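Local coordinates for protein dTDP-4-dehydrorhamnose reductase (Yersinia enterocolitica, PDB 5U9C) that probably catalyses the NADPH-dependent reduction of dTDP-4-dehydro-beta-L-rhamnose to dTDP-beta-L-rhamnose, the sugar nucleotide that ends the dTDP-L-rhamnose pathway, at residues D[186-191]-D[244-249]; D[106-111]-D[126-131]; D[72-77]-D[251-256]. All blocks are in the same frame, centred on the assembly; numbering follows the deposited sequence. Where two conformers were deposited one is given.

In the fold
The three contacts trace a path outward from the six-stranded parallel sheet of the Rossmann-type core. In contact 2 the loop 106-111, just past strand 100-106 of that sheet, meets the start of helix 129-144. Contact 3 sits about 11 Å away, centre to centre, and sets helix 69-74 against the loop 251-256; the two are joined through Asn-128 with Pro-255 and Tyr-129 with Glu-73. Contact 1, at the ends of strands 182-186 and 241-245, has its centre about 17 Å from contact 3, which it touches through Arg-189 and Arg-256, and 18 Å from contact 2. Along the chain, contact 2 closes before contact 1 opens, and contact 3 spans both, tying early and late segments together near the (R)-malate site residue Arg-256.

Contact 1 of 3, residues D[186-191]-D[244-249]; sequences VSDRLG and PVHSSV
The carboxylate of Asp-188 reaches across to both the ring of His-246 and the backbone of Ser-247, in a contact at the surface. His-246 ND1 donates to Asp-188 OD2 at 2.8 Å; the oxygen lies in the ring plane but is met from above the carboxylate plane, the two planes being turned 51° apart. Asp-188 CG stands between its backbone N and carbonyl carbon (chi1 65°), which carries both oxygens to the turn at 246-247, where Ser-247 N makes weak bonds to OD1 and OD2. On its far side the imidazole is held by Glu-263 of a second subunit, bonded to NE2, so the ring is gripped at both nitrogens. The Arg-189 guanidinium is turned back on its own segment, NH1 donating to Asp-188 O at 2.8 Å. Beneath the polar cluster, Ser-187 N bonds to Val-245 O at 2.9 Å, and Val-186 CG2 meets Val-245 CG2 at 4.3 Å. These bonds sit at the end of a two-stranded parallel sheet, 182-186 beside 241-245, where both strands give way to loops and a histidine-carboxylate pair bridges the turns.

Contact 2 of 3, residues D[106-111]-D[126-131]; sequences SSNVFG and PMNYYG
A buried contact without a direct hydrogen bond across it brings Asn-108, in the 3-10 turn after strand 100-106, against Gly-131 at the start of helix 129-144, with one water between the two segments. The backbones come close where Gly-131 has no side chain: its CA approaches Asn-108 O at 3.3 Å in a CA-H...O contact. The same carbonyl accepts from the water at 2.7 Å, which in turn accepts from Met-127 N and donates weakly to Asn-128 OD1. Asn-128 is the N-cap of helix 129-144, its OD1 receiving Gly-131 N at 3.0 Å nearly in line with the side-chain C=O, while its ND2 donates to Pro-255 O. The opposing turn is an ST turn, in which Ser-106 OG accepts from Asn-108 N. Beside the ST turn lies the Tyr-130 ring, swung back by CG anti to the backbone N (chi1 170°). Its edge atom CE2 comes 3.7 Å from Ser-106 OG, which lies near the ring plane, while CD2 rests 3.8 Å from Asn-108 CB. At the other end the Pro-126 ring, in one of its two modelled conformers, leans on Val-109 O, both CG and CD 3.4 Å from it.

Contact 3 of 3, residues D[72-77]-D[251-256]; sequences CEREPA and PLSAPR
Glu-73 packs on Ala-254 and Pro-255, and its side chain gives a worked example of how a helix end packs against a loop far along the chain: helix 69-74, in the Rossmann-type part of this reductase, meets the irregular segment 251-256, which ends in the (R)-malate-binding residue Arg-256. Starting at the backbone, Glu-73 CB touches the methyl of Ala-254, CB to CB 3.8 Å. With CG anti to the backbone N (chi1 -159°), the chain runs out over the loop, and CG settles 3.6 Å from Ser-253 O and also beside Ala-254 CA. A bend at chi2 (72°) then turns the carboxylate along the loop, and CD comes against Pro-255 CD at 3.7 Å. At the tip the two oxygens divide their tasks. OE2 lies 3.5 Å from Pro-255 CD, with the side chains of Glu-73 and Pro-255 crossing at roughly a right angle, whereas OE1 accepts from Tyr-129 N at the start of helix 129-144. The buried acid thus joins two helix ends and a loop through van der Waals contacts and the bond from Tyr-129 N. Further along the loop, Arg-256 NH2 bends back to Ala-254 O at 2.8 Å and also pairs with Asp-70, so the helix 69-74 holds the loop a second time. The neighbouring Arg-74 lies alongside Ser-253, whose OG has its stronger partner in Ser-248 O of a third subunit. Edge-on and in the guanidinium plane, Arg-74 NH2 makes a weak but straight bond to that OG, 3.3 Å long with an N-H...O angle of 162°.

Contact 1 of 3, residues D[186-191]-D[244-249]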
# COMPACT_ATOMS: atom_id res chain seq x y z
N VAL D 186 23.92 7.77 -9.07
CA VAL D 186 22.86 7.27 -8.22
C VAL D 186 22.89 5.74 -8.13
O VAL D 186 22.88 5.05 -9.15
CB VAL D 186 21.49 7.79 -8.71
CG1 VAL D 186 20.35 7.21 -7.89
CG2 VAL D 186 21.46 9.32 -8.65
N SER D 187 22.94 5.23 -6.90
CA SER D 187 22.99 3.80 -6.65
C SER D 187 21.66 3.14 -6.23
O SER D 187 21.56 1.92 -6.24
CB SER D 187 24.02 3.51 -5.56
OG SER D 187 23.63 4.09 -4.34
N ASP D 188 20.66 3.95 -5.90
CA ASP D 188 19.41 3.41 -5.33
C ASP D 188 18.15 3.51 -6.20
O ASP D 188 17.04 3.52 -5.68
CB ASP D 188 19.17 4.03 -3.93
CG ASP D 188 18.94 5.54 -3.97
OD1 ASP D 188 18.83 6.12 -5.07
OD2 ASP D 188 18.82 6.14 -2.88
N ARG D 189 18.34 3.58 -7.52
CA ARG D 189 17.26 3.54 -8.51
C ARG D 189 17.79 2.59 -9.60
O ARG D 189 18.88 2.78 -10.12
CB ARG D 189 16.92 4.91 -9.09
CG ARG D 189 16.39 5.92 -8.06
CD ARG D 189 15.01 5.54 -7.51
NE ARG D 189 14.47 6.49 -6.53
CZ ARG D 189 14.67 6.43 -5.20
NH1 ARG D 189 15.43 5.49 -4.63
NH2 ARG D 189 14.11 7.36 -4.43
N LEU D 190 17.02 1.54 -9.91
CA LEU D 190 17.45 0.53 -10.87
C LEU D 190 16.64 0.59 -12.17
O LEU D 190 15.51 1.09 -12.20
CB LEU D 190 17.29 -0.85 -10.25
CG LEU D 190 17.95 -1.09 -8.88
CD1 LEU D 190 17.53 -2.43 -8.28
CD2 LEU D 190 19.44 -1.02 -9.04
N GLY D 191 17.23 0.03 -13.22
CA GLY D 191 16.62 -0.02 -14.54
C GLY D 191 17.35 -0.99 -15.43
O GLY D 191 18.20 -1.75 -14.97
N PRO D 244 29.08 6.14 -5.23
CA PRO D 244 27.65 5.83 -5.24
C PRO D 244 26.91 6.80 -4.34
O PRO D 244 27.34 7.03 -3.21
CB PRO D 244 27.59 4.41 -4.66
CG PRO D 244 28.80 4.27 -3.80
CD PRO D 244 29.84 5.23 -4.34
N VAL D 245 25.87 7.44 -4.84
CA VAL D 245 25.08 8.35 -4.03
C VAL D 245 23.61 7.99 -4.06
O VAL D 245 23.13 7.38 -5.02
CB VAL D 245 25.25 9.81 -4.48
CG1 VAL D 245 26.70 10.23 -4.36
CG2 VAL D 245 24.74 10.04 -5.91
N HIS D 246 22.89 8.39 -3.02
CA HIS D 246 21.44 8.21 -2.95
C HIS D 246 20.76 9.28 -3.81
O HIS D 246 21.32 10.36 -4.04
CB HIS D 246 20.95 8.28 -1.49
CG HIS D 246 21.35 7.09 -0.68
ND1 HIS D 246 20.77 5.85 -0.86
CD2 HIS D 246 22.29 6.94 0.27
CE1 HIS D 246 21.32 4.99 -0.02
NE2 HIS D 246 22.24 5.62 0.68
N SER D 247 19.55 8.98 -4.27
CA SER D 247 18.82 9.89 -5.15
C SER D 247 18.50 11.25 -4.54
O SER D 247 18.29 12.21 -5.27
CB SER D 247 17.54 9.22 -5.68
OG SER D 247 16.76 8.73 -4.61
N SER D 248 18.50 11.33 -3.21
CA SER D 248 18.29 12.60 -2.52
C SER D 248 19.33 13.68 -2.83
O SER D 248 19.04 14.86 -2.69
CB SER D 248 18.32 12.39 -1.01
OG SER D 248 19.57 11.85 -0.61
N VAL D 249 20.55 13.30 -3.22
CA VAL D 249 21.56 14.34 -3.49
C VAL D 249 21.27 15.07 -4.81
O VAL D 249 21.74 16.19 -4.99
CB VAL D 249 23.03 13.83 -3.41
CG1 VAL D 249 23.28 13.20 -2.05
CG2 VAL D 249 23.36 12.88 -4.54
O HOH W 1 17.56 8.97 -1.56
O HOH W 2 14.40 9.08 -7.09

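Contact 2 of 3, residues D[106-111]-D[126-131]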
# COMPACT_ATOMS: atom_id res chain seq x y z
N SER D 106 7.86 3.02 -23.13
CA SER D 106 8.90 3.08 -22.10
C SER D 106 8.65 2.18 -20.90
O SER D 106 7.52 1.90 -20.52
CB SER D 106 8.95 4.53 -21.59
OG SER D 106 9.75 4.71 -20.43
N SER D 107 9.75 1.75 -20.30
CA SER D 107 9.71 1.00 -19.07
C SER D 107 9.03 1.83 -17.96
O SER D 107 8.57 1.26 -16.97
CB SER D 107 11.14 0.62 -18.65
OG SER D 107 11.96 1.76 -18.46
N ASN D 108 8.95 3.16 -18.13
CA ASN D 108 8.29 4.05 -17.14
C ASN D 108 6.80 3.85 -17.00
O ASN D 108 6.18 4.52 -16.18
CB ASN D 108 8.56 5.54 -17.41
CG ASN D 108 9.72 6.08 -16.61
OD1 ASN D 108 10.80 6.31 -17.15
ND2 ASN D 108 9.49 6.29 -15.30
N VAL D 109 6.19 2.97 -17.80
CA VAL D 109 4.79 2.65 -17.58
C VAL D 109 4.71 1.77 -16.31
O VAL D 109 3.63 1.57 -15.76
CB VAL D 109 4.11 1.96 -18.78
CG1 VAL D 109 4.16 2.86 -20.01
CG2 VAL D 109 4.69 0.58 -19.07
N PHE D 110 5.85 1.24 -15.88
CA PHE D 110 5.91 0.45 -14.66
C PHE D 110 6.59 1.23 -13.52
O PHE D 110 7.25 2.26 -13.76
CB PHE D 110 6.71 -0.83 -14.88
CG PHE D 110 6.12 -1.75 -15.90
CD1 PHE D 110 4.98 -2.50 -15.59
CD2 PHE D 110 6.71 -1.91 -17.13
CE1 PHE D 110 4.42 -3.36 -16.52
CE2 PHE D 110 6.16 -2.77 -18.07
CZ PHE D 110 5.03 -3.50 -17.77
N GLY D 111 6.44 0.73 -12.31
CA GLY D 111 7.14 1.28 -11.16
C GLY D 111 6.35 1.38 -9.89
O GLY D 111 6.91 1.21 -8.82
N PRO D 126 2.07 3.24 -13.58
CA PRO D 126 3.14 4.25 -13.54
C PRO D 126 3.30 4.98 -12.19
O PRO D 126 2.45 4.87 -11.31
CB PRO D 126 2.76 5.22 -14.67
CG PRO D 126 1.81 4.47 -15.54
CD PRO D 126 1.07 3.56 -14.61
N MSE D 127 4.41 5.68 -12.07
CA MSE D 127 4.81 6.45 -10.88
C MSE D 127 4.84 7.93 -11.12
O MSE D 127 4.99 8.69 -10.18
CB MSE D 127 6.24 5.99 -10.61
CG MSE D 127 6.84 6.34 -9.25
SE MSE D 127 6.74 4.75 -8.11
CE MSE D 127 7.30 5.70 -6.48
N ASN D 128 4.69 8.35 -12.36
CA ASN D 128 4.80 9.77 -12.71
C ASN D 128 4.02 10.15 -13.96
O ASN D 128 3.48 9.26 -14.66
CB ASN D 128 6.29 10.15 -12.82
CG ASN D 128 7.10 9.16 -13.67
OD1 ASN D 128 6.66 8.72 -14.74
ND2 ASN D 128 8.31 8.85 -13.21
N TYR D 129 3.93 11.45 -14.25
CA TYR D 129 3.15 11.89 -15.41
C TYR D 129 3.70 11.47 -16.76
O TYR D 129 2.93 11.18 -17.65
CB TYR D 129 2.79 13.40 -15.34
CG TYR D 129 1.69 13.67 -14.32
CD1 TYR D 129 0.38 13.26 -14.56
CD2 TYR D 129 1.97 14.30 -13.09
CE1 TYR D 129 -0.63 13.50 -13.63
CE2 TYR D 129 0.97 14.55 -12.15
CZ TYR D 129 -0.32 14.15 -12.43
OH TYR D 129 -1.30 14.35 -11.50
N TYR D 130 5.03 11.38 -16.88
CA TYR D 130 5.63 10.90 -18.11
C TYR D 130 5.12 9.48 -18.39
O TYR D 130 4.59 9.20 -19.47
CB TYR D 130 7.16 10.90 -18.02
CG TYR D 130 7.79 10.18 -19.19
CD1 TYR D 130 7.68 10.69 -20.48
CD2 TYR D 130 8.45 8.97 -19.01
CE1 TYR D 130 8.21 10.02 -21.56
CE2 TYR D 130 9.01 8.30 -20.09
CZ TYR D 130 8.87 8.83 -21.36
OH TYR D 130 9.41 8.19 -22.44
N GLY D 131 5.24 8.62 -17.39
CA GLY D 131 4.79 7.22 -17.52
C GLY D 131 3.30 7.10 -17.84
O GLY D 131 2.90 6.31 -18.72
O HOH W 3 6.14 6.04 -13.97

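Contact 3 of 3, residues D[72-77]-D[251-256]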
# COMPACT_ATOMS: atom_id res chain seq x y z
N CYS D 72 7.70 16.83 -17.71
CA CYS D 72 6.36 16.21 -17.75
C CYS D 72 5.67 16.29 -16.40
O CYS D 72 4.45 16.45 -16.36
CB CYS D 72 6.42 14.76 -18.20
SG CYS D 72 6.77 14.49 -19.95
N GLU D 73 6.44 16.15 -15.30
CA GLU D 73 5.87 16.27 -13.96
C GLU D 73 5.44 17.71 -13.63
O GLU D 73 4.36 17.93 -13.09
CB GLU D 73 6.84 15.77 -12.90
CG GLU D 73 6.16 15.40 -11.60
CD GLU D 73 5.35 14.11 -11.69
OE1 GLU D 73 5.36 13.43 -12.74
OE2 GLU D 73 4.68 13.78 -10.71
N ARG D 74 6.26 18.69 -13.99
CA ARG D 74 5.92 20.10 -13.74
C ARG D 74 4.78 20.59 -14.64
O ARG D 74 3.98 21.43 -14.24
CB ARG D 74 7.12 21.03 -13.98
CG ARG D 74 8.29 20.77 -13.06
CD ARG D 74 9.35 21.87 -13.19
NE ARG D 74 9.99 21.90 -14.49
CZ ARG D 74 11.02 21.13 -14.86
NH1 ARG D 74 11.50 21.25 -16.06
NH2 ARG D 74 11.54 20.22 -14.04
N GLU D 75 4.78 20.09 -15.88
CA GLU D 75 3.81 20.51 -16.91
C GLU D 75 3.10 19.31 -17.51
O GLU D 75 3.32 18.95 -18.67
CB GLU D 75 4.51 21.31 -18.02
CG GLU D 75 5.07 22.62 -17.52
CD GLU D 75 5.78 23.42 -18.60
OE1 GLU D 75 5.46 23.28 -19.81
OE2 GLU D 75 6.68 24.19 -18.21
N PRO D 76 2.23 18.66 -16.71
CA PRO D 76 1.54 17.48 -17.25
C PRO D 76 0.74 17.78 -18.52
O PRO D 76 0.55 16.86 -19.32
CB PRO D 76 0.63 17.03 -16.10
CG PRO D 76 0.62 18.14 -15.11
CD PRO D 76 1.86 18.97 -15.33
N ALA D 77 0.32 19.04 -18.73
CA ALA D 77 -0.41 19.39 -19.96
C ALA D 77 0.43 19.10 -21.19
O ALA D 77 -0.07 18.62 -22.21
CB ALA D 77 -0.83 20.86 -19.97
N PRO D 251 18.02 16.29 -6.34
CA PRO D 251 16.56 16.43 -6.36
C PRO D 251 15.99 16.60 -7.78
O PRO D 251 16.56 17.34 -8.57
CB PRO D 251 16.29 17.68 -5.53
CG PRO D 251 17.60 18.28 -5.22
CD PRO D 251 18.70 17.36 -5.58
N LEU D 252 14.89 15.93 -8.06
CA LEU D 252 14.24 15.97 -9.36
C LEU D 252 12.74 16.14 -9.14
O LEU D 252 12.24 15.76 -8.10
CB LEU D 252 14.50 14.67 -10.09
CG LEU D 252 15.97 14.30 -10.37
CD1 LEU D 252 16.09 12.81 -10.73
CD2 LEU D 252 16.58 15.18 -11.44
N SER D 253 12.04 16.72 -10.11
CA SER D 253 10.58 16.93 -9.97
C SER D 253 9.79 15.62 -9.98
O SER D 253 8.89 15.44 -9.18
CB SER D 253 10.06 17.80 -11.11
OG SER D 253 10.58 19.10 -11.04
N ALA D 254 10.13 14.72 -10.89
CA ALA D 254 9.38 13.49 -11.05
C ALA D 254 9.82 12.38 -10.14
O ALA D 254 11.01 12.09 -10.08
CB ALA D 254 9.48 13.02 -12.49
N PRO D 255 8.87 11.74 -9.45
CA PRO D 255 9.20 10.56 -8.66
C PRO D 255 9.77 9.45 -9.57
O PRO D 255 9.29 9.28 -10.71
CB PRO D 255 7.83 10.07 -8.14
CG PRO D 255 6.89 11.18 -8.31
CD PRO D 255 7.44 12.09 -9.37
N ARG D 256 10.78 8.74 -9.09
CA ARG D 256 11.37 7.62 -9.83
C ARG D 256 11.13 6.35 -8.98
O ARG D 256 11.27 6.38 -7.75
CB ARG D 256 12.88 7.80 -10.06
CG ARG D 256 13.35 9.04 -10.82
CD ARG D 256 12.69 9.18 -12.17
NE ARG D 256 13.46 10.00 -13.11
CZ ARG D 256 13.51 11.33 -13.13
NH1 ARG D 256 14.23 11.92 -14.06
NH2 ARG D 256 12.86 12.07 -12.24